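Long-range contact in dendroaspis polylepis MT9 (Dendroaspis polylepis, PDB 6R5M), which antagonizes the type 2 muscarinic acetylcholine receptor and so reverses the arterial relaxation that agonists of this receptor induce: residues K15-V27 with C36-C50. Residues are numbered along the deposited sequence; the frame is centred on the assembly and turned at random.
Sequences KTCEENSCYKMSV and CGCPSAVRPRQVQCC. With PGO (S-1,2-propanediol), chain F; PGO (S-1,2-propanediol), chain G.
Strand 22-27 runs antiparallel to strand 45-50, and three hydrogen-bonded pairs join them: Cys22 with Cys50, Lys24 with Gln48 and Ser26 with Gln46. The bonds of the last pair are short and straight; Ser26 N reaches Gln46 O at 2.8 Å. Where Cys36 leads out of the sheet, Gly37 N turns back to Ser21 O at 2.8 Å, a more bent bond (136°) whose donor stands above the carbonyl plane.

On one face the apolar side chains meet the loop that follows Gly37. Pro39 CG sits squarely over the Tyr23 ring in a CH-pi contact, 3.8 Å from its centroid, and Cys36 O lies at the ring edge, 3.3 Å from Tyr23 CE1. With chi1 at 79°, Tyr23 CG is tucked between backbone N and carbonyl carbon, which stands the ring up against the proline. Farther along, the bend at chi3 brings Met25 CE to Val47 CG2 (3.7 Å) and Ala41 CB, while Met25 SD lies beside Arg45 NH1.

This is the three-finger toxin fold: strand 22-27 is the middle of its three-stranded sheet, with strand 30-36 on its other side, and disulfides tie the fingers together at the base. Cys17 SG bonds Cys36 SG, with Lys15 CD resting 3.7 Å from the latter sulfur; Cys38-Cys49 closes the third finger, Cys22 is disulfide-bonded to Cys3, and Cys50 to Cys55.

On the reverse face Lys24 CE lies alongside Gln48 OE1, 3.7 Å away, and the Lys24 amine forms a salt bridge with the C-terminal carboxylate of Tyr57. One water links Lys24 O, Ser26 OG and Gln48 OE1.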
# COMPACT_ATOMS: atom_id res chain seq x y z
N LYS A 15 -5.76 7.32 -3.65
CA LYS A 15 -5.29 8.61 -3.15
C LYS A 15 -4.15 9.12 -4.02
O LYS A 15 -3.24 8.35 -4.36
CB LYS A 15 -4.84 8.48 -1.68
CG LYS A 15 -4.24 9.73 -1.04
CD LYS A 15 -4.01 9.54 0.45
CE LYS A 15 -3.28 10.73 1.04
NZ LYS A 15 -2.93 10.52 2.47
N THR A 16 -4.20 10.41 -4.39
CA THR A 16 -3.13 11.07 -5.14
C THR A 16 -2.07 11.45 -4.10
O THR A 16 -2.27 12.38 -3.31
CB THR A 16 -3.70 12.27 -5.94
OG1 THR A 16 -4.83 11.83 -6.70
CG2 THR A 16 -2.66 12.90 -6.87
N CYS A 17 -0.99 10.66 -4.04
CA CYS A 17 0.11 10.83 -3.08
C CYS A 17 1.15 11.83 -3.56
O CYS A 17 1.45 11.88 -4.76
CB CYS A 17 0.77 9.50 -2.74
SG CYS A 17 -0.39 8.14 -2.42
N GLU A 18 1.74 12.57 -2.60
CA GLU A 18 2.86 13.49 -2.83
C GLU A 18 4.11 12.64 -3.05
O GLU A 18 5.01 13.05 -3.78
CB GLU A 18 3.07 14.39 -1.60
CG GLU A 18 2.16 15.62 -1.57
CD GLU A 18 2.09 16.27 -0.20
OE1 GLU A 18 3.07 16.94 0.19
OE2 GLU A 18 1.05 16.10 0.48
N GLU A 19 4.14 11.44 -2.41
CA GLU A 19 5.22 10.46 -2.50
C GLU A 19 5.24 9.82 -3.88
O GLU A 19 4.19 9.67 -4.52
CB GLU A 19 5.07 9.34 -1.44
CG GLU A 19 5.15 9.80 0.01
CD GLU A 19 3.82 10.15 0.66
OE1 GLU A 19 2.82 10.37 -0.06
OE2 GLU A 19 3.79 10.23 1.91
N ASN A 20 6.43 9.40 -4.32
CA ASN A 20 6.66 8.72 -5.58
C ASN A 20 6.26 7.23 -5.49
O ASN A 20 5.95 6.62 -6.51
CB ASN A 20 8.12 8.85 -5.96
CG ASN A 20 8.42 8.46 -7.37
OD1 ASN A 20 7.74 8.84 -8.33
ND2 ASN A 20 9.48 7.71 -7.51
N SER A 21 6.23 6.67 -4.26
CA SER A 21 5.92 5.26 -4.05
C SER A 21 4.55 4.96 -3.42
O SER A 21 3.93 5.81 -2.79
CB SER A 21 7.01 4.58 -3.22
OG SER A 21 8.31 4.76 -3.76
N CYS A 22 4.11 3.72 -3.65
CA CYS A 22 2.90 3.10 -3.11
C CYS A 22 3.39 1.87 -2.35
O CYS A 22 4.47 1.35 -2.65
CB CYS A 22 1.94 2.67 -4.22
SG CYS A 22 1.40 4.00 -5.32
N TYR A 23 2.59 1.39 -1.41
CA TYR A 23 2.94 0.19 -0.66
C TYR A 23 1.74 -0.70 -0.38
O TYR A 23 0.60 -0.24 -0.37
CB TYR A 23 3.65 0.53 0.67
CG TYR A 23 2.72 0.98 1.77
CD1 TYR A 23 2.38 2.32 1.93
CD2 TYR A 23 2.16 0.06 2.66
CE1 TYR A 23 1.52 2.73 2.95
CE2 TYR A 23 1.28 0.46 3.66
CZ TYR A 23 0.96 1.80 3.80
OH TYR A 23 0.10 2.19 4.80
N LYS A 24 2.03 -1.96 -0.09
CA LYS A 24 1.08 -2.95 0.35
C LYS A 24 1.78 -3.68 1.48
O LYS A 24 2.85 -4.26 1.28
CB LYS A 24 0.67 -3.90 -0.79
CG LYS A 24 -0.44 -4.87 -0.39
CD LYS A 24 -1.17 -5.44 -1.61
CE LYS A 24 -0.52 -6.70 -2.11
NZ LYS A 24 -1.39 -7.36 -3.12
N MET A 25 1.20 -3.59 2.68
CA MET A 25 1.75 -4.22 3.87
C MET A 25 0.88 -5.39 4.30
O MET A 25 -0.35 -5.25 4.39
CB MET A 25 1.90 -3.18 5.00
CG MET A 25 2.78 -3.68 6.14
SD MET A 25 3.06 -2.42 7.39
CE MET A 25 4.52 -1.66 6.74
N SER A 26 1.52 -6.56 4.51
CA SER A 26 0.83 -7.78 4.91
C SER A 26 1.51 -8.58 6.02
O SER A 26 2.72 -8.47 6.22
CB SER A 26 0.48 -8.65 3.70
OG SER A 26 1.64 -9.22 3.10
N VAL A 27 0.71 -9.37 6.75
CA VAL A 27 1.16 -10.31 7.78
C VAL A 27 0.39 -11.61 7.55
O VAL A 27 -0.84 -11.61 7.54
CB VAL A 27 1.15 -9.81 9.25
CG1 VAL A 27 -0.21 -9.34 9.70
CG2 VAL A 27 1.70 -10.86 10.21
N CYS A 36 0.22 5.41 0.55
CA CYS A 36 1.28 6.29 0.06
C CYS A 36 2.63 5.97 0.71
O CYS A 36 2.68 5.61 1.88
CB CYS A 36 0.89 7.75 0.30
SG CYS A 36 -0.70 8.24 -0.42
N GLY A 37 3.70 6.19 -0.03
CA GLY A 37 5.07 6.00 0.44
C GLY A 37 5.55 4.55 0.52
O GLY A 37 4.87 3.64 0.03
N CYS A 38 6.73 4.34 1.12
CA CYS A 38 7.32 3.01 1.31
C CYS A 38 7.80 2.87 2.75
O CYS A 38 8.89 3.34 3.09
CB CYS A 38 8.42 2.71 0.29
SG CYS A 38 9.10 1.03 0.41
N PRO A 39 6.98 2.29 3.65
CA PRO A 39 7.42 2.15 5.04
C PRO A 39 8.35 0.96 5.27
O PRO A 39 8.33 -0.01 4.52
CB PRO A 39 6.10 1.99 5.82
CG PRO A 39 5.01 1.83 4.78
CD PRO A 39 5.66 1.68 3.45
N SER A 40 9.18 1.05 6.31
CA SER A 40 10.09 -0.03 6.70
C SER A 40 9.33 -1.05 7.57
O SER A 40 8.48 -0.64 8.37
CB SER A 40 11.28 0.53 7.48
OG SER A 40 10.86 1.36 8.55
N ALA A 41 9.65 -2.36 7.47
CA ALA A 41 9.04 -3.41 8.32
C ALA A 41 9.84 -4.71 8.38
O ALA A 41 10.39 -5.17 7.37
CB ALA A 41 7.60 -3.69 7.90
N VAL A 42 9.90 -5.30 9.58
CA VAL A 42 10.60 -6.55 9.86
C VAL A 42 9.56 -7.68 9.99
O VAL A 42 8.40 -7.40 10.31
CB VAL A 42 11.50 -6.45 11.13
CG1 VAL A 42 12.55 -7.56 11.16
CG2 VAL A 42 12.18 -5.08 11.22
N ARG A 43 9.97 -8.94 9.74
CA ARG A 43 9.16 -10.17 9.85
C ARG A 43 8.33 -10.18 11.15
O ARG A 43 8.82 -9.70 12.17
CB ARG A 43 10.06 -11.42 9.80
CG ARG A 43 10.63 -11.74 8.42
CD ARG A 43 11.56 -12.95 8.49
NE ARG A 43 12.32 -13.14 7.25
CZ ARG A 43 13.16 -14.15 7.04
NH1 ARG A 43 13.37 -15.06 7.98
NH2 ARG A 43 13.81 -14.25 5.89
N PRO A 44 7.06 -10.64 11.15
CA PRO A 44 6.30 -11.25 10.05
C PRO A 44 5.72 -10.26 9.04
O PRO A 44 5.15 -10.67 8.03
CB PRO A 44 5.21 -12.03 10.79
CG PRO A 44 4.93 -11.20 12.01
CD PRO A 44 6.27 -10.63 12.40
N ARG A 45 5.89 -8.95 9.31
CA ARG A 45 5.40 -7.86 8.47
C ARG A 45 6.17 -7.78 7.15
O ARG A 45 7.40 -7.66 7.15
CB ARG A 45 5.50 -6.55 9.24
CG ARG A 45 4.36 -5.60 9.01
CD ARG A 45 3.98 -4.89 10.28
NE ARG A 45 5.10 -4.21 10.92
CZ ARG A 45 5.17 -2.90 11.15
NH1 ARG A 45 4.17 -2.11 10.80
NH2 ARG A 45 6.23 -2.38 11.74
N GLN A 46 5.44 -7.87 6.03
CA GLN A 46 6.03 -7.87 4.69
C GLN A 46 5.50 -6.69 3.90
O GLN A 46 4.28 -6.51 3.83
CB GLN A 46 5.71 -9.18 3.93
CG GLN A 46 5.96 -10.47 4.70
CD GLN A 46 7.36 -11.01 4.51
OE1 GLN A 46 7.65 -11.70 3.53
NE2 GLN A 46 8.24 -10.74 5.46
N VAL A 47 6.41 -5.88 3.32
CA VAL A 47 6.06 -4.70 2.51
C VAL A 47 6.41 -4.94 1.05
O VAL A 47 7.47 -5.47 0.73
CB VAL A 47 6.70 -3.35 2.98
CG1 VAL A 47 5.83 -2.14 2.60
CG2 VAL A 47 6.98 -3.33 4.47
N GLN A 48 5.51 -4.54 0.16
CA GLN A 48 5.70 -4.57 -1.28
C GLN A 48 5.62 -3.12 -1.72
O GLN A 48 4.59 -2.48 -1.52
CB GLN A 48 4.61 -5.41 -1.97
CG GLN A 48 4.80 -6.92 -1.89
CD GLN A 48 3.52 -7.65 -2.22
OE1 GLN A 48 2.81 -8.12 -1.33
NE2 GLN A 48 3.18 -7.74 -3.49
N CYS A 49 6.73 -2.56 -2.21
CA CYS A 49 6.75 -1.17 -2.66
C CYS A 49 6.89 -1.07 -4.16
O CYS A 49 7.57 -1.90 -4.77
CB CYS A 49 7.83 -0.36 -1.95
SG CYS A 49 7.56 -0.17 -0.17
N CYS A 50 6.27 -0.06 -4.77
CA CYS A 50 6.27 0.16 -6.22
C CYS A 50 6.10 1.65 -6.51
O CYS A 50 5.66 2.39 -5.63
CB CYS A 50 5.18 -0.68 -6.89
SG CYS A 50 3.54 -0.43 -6.17
C1 PGO F . 8.31 7.59 -0.95
C2 PGO F . 9.42 8.29 -1.69
C3 PGO F . 8.98 9.64 -2.18
O1 PGO F . 8.44 7.75 0.46
O2 PGO F . 9.83 7.49 -2.79
C1 PGO G . 9.36 5.58 8.61
C2 PGO G . 8.61 4.75 7.58
C3 PGO G . 7.33 5.41 7.16
O1 PGO G . 10.54 4.92 9.05
O2 PGO G . 8.33 3.46 8.13
O HOH W 1 2.68 -7.20 1.26